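Local coordinates for protein MmeI (Methylophilus methylotrophus, PDB 5HR4) that is a Type IIL restriction-modification enzyme that cuts DNA and probably methylates adenine using S-adenosyl-L-methionine, at residues 216-219 against 223-226. Sequence-based numbering, arbitrary orientation.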
loop_
_atom_site.group_PDB
_atom_site.type_symbol
_atom_site.label_atom_id
_atom_site.label_comp_id
_atom_site.label_asym_id
_atom_site.label_seq_id
_atom_site.Cartn_x
_atom_site.Cartn_y
_atom_site.Cartn_z
ATOM N N THR A 216 -35.160 -29.627 2.803
ATOM C CA THR A 216 -36.101 -30.717 3.029
ATOM C C THR A 216 -36.060 -31.279 4.444
ATOM O O THR A 216 -37.098 -31.694 4.974
ATOM C CB THR A 216 -35.850 -31.848 2.020
ATOM O OG1 THR A 216 -34.557 -32.417 2.247
ATOM C CG2 THR A 216 -35.910 -31.323 0.586
ATOM N N LYS A 217 -34.895 -31.295 5.083
ATOM C CA LYS A 217 -34.760 -31.888 6.401
ATOM C C LYS A 217 -34.631 -30.847 7.506
ATOM O O LYS A 217 -34.373 -31.213 8.654
ATOM C CB LYS A 217 -33.561 -32.841 6.419
ATOM C CG LYS A 217 -33.726 -34.050 5.502
ATOM C CD LYS A 217 -33.351 -35.372 6.188
ATOM C CE LYS A 217 -34.503 -35.933 7.016
ATOM N NZ LYS A 217 -34.318 -37.376 7.332
ATOM N N THR A 218 -34.834 -29.569 7.198
ATOM C CA THR A 218 -34.615 -28.483 8.145
ATOM C C THR A 218 -35.839 -27.582 8.212
ATOM O O THR A 218 -36.425 -27.239 7.183
ATOM C CB THR A 218 -33.375 -27.663 7.756
ATOM O OG1 THR A 218 -32.201 -28.404 8.104
ATOM C CG2 THR A 218 -33.348 -26.349 8.477
ATOM N N LEU A 219 -36.205 -27.195 9.438
ATOM C CA LEU A 219 -37.424 -26.438 9.683
ATOM C C LEU A 219 -37.309 -25.013 9.144
ATOM O O LEU A 219 -36.230 -24.412 9.123
ATOM C CB LEU A 219 -37.728 -26.395 11.178
ATOM C CG LEU A 219 -38.377 -27.578 11.896
ATOM C CD1 LEU A 219 -38.794 -27.127 13.282
ATOM C CD2 LEU A 219 -39.566 -28.135 11.104
ATOM N N SER A 223 -34.949 -23.207 13.608
ATOM C CA SER A 223 -34.701 -23.611 14.992
ATOM C C SER A 223 -33.772 -24.822 15.071
ATOM O O SER A 223 -32.896 -24.879 15.939
ATOM C CB SER A 223 -36.029 -23.906 15.692
ATOM O OG SER A 223 -36.710 -24.987 15.065
ATOM N N ASP A 224 -33.932 -25.787 14.164
ATOM C CA ASP A 224 -33.170 -27.029 14.187
ATOM C C ASP A 224 -31.964 -27.039 13.247
ATOM O O ASP A 224 -31.243 -28.040 13.203
ATOM C CB ASP A 224 -34.097 -28.214 13.858
ATOM C CG ASP A 224 -34.566 -28.226 12.398
ATOM O OD1 ASP A 224 -34.564 -27.164 11.727
ATOM O OD2 ASP A 224 -34.956 -29.318 11.924
ATOM N N LEU A 225 -31.709 -25.954 12.515
ATOM C CA LEU A 225 -30.701 -26.017 11.459
ATOM C C LEU A 225 -29.319 -26.323 12.012
ATOM O O LEU A 225 -28.548 -27.071 11.394
ATOM C CB LEU A 225 -30.666 -24.711 10.676
ATOM C CG LEU A 225 -29.516 -24.632 9.685
ATOM C CD1 LEU A 225 -29.627 -25.745 8.620
ATOM C CD2 LEU A 225 -29.547 -23.262 9.055
ATOM N N ALA A 226 -28.976 -25.759 13.170
ATOM C CA ALA A 226 -27.608 -25.912 13.638
ATOM C C ALA A 226 -27.333 -27.308 14.163
ATOM O O ALA A 226 -26.165 -27.722 14.188
ATOM C CB ALA A 226 -27.282 -24.879 14.708
#
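Asp224 reaches back across the turn to take the backbone N-H of Leu219, and this one carboxylate carries most of the polar contact between 216-219 and 223-226. From its CB, which heads toward the other segment, Asp224 CG is set between the backbone N and carbonyl carbon (chi1 70°) and comes within 3.9 Å of Leu219 CB. At the tip, Asp224 OD1 accepts the hydrogen bond from Leu219 N at 2.8 Å, with an N-H...O angle of 158°. The donor arrives on the syn side, 17° out of the carboxylate plane. Asp224 OD2 takes a weak second share of the same N-H, at 3.5 Å from Leu219 N. Asp224 OD1 also lies 3.6 Å from Thr218 CG2. An aspartate suits the place because its short chain brings an acceptor to the amide of Leu219, in the link between the two helices; an alanine here would probably leave the Leu219 N-H without this acceptor and the turn freer to shift.

Beside the carboxylate, Thr218 turns its methyl, anti to the backbone N, onto Leu225, whose CB and CD1 it meets; Thr218 OG1 stands 3.7 Å from Leu225 CD1. A beta-branched residue fits this buried spot with a compact apolar arm. Leu219, more exposed, extends its CD1 to 3.5 Å from Ser223 OG.

The contact closes the connection between helix 209-217 and helix 225-235 in the helicase spacer region. Lys217 forms a salt bridge with Asp248, while Leu225 opens the second helix and packs against Phe271, its side chain about 9 Å from that of Cys283, a calcium ligand.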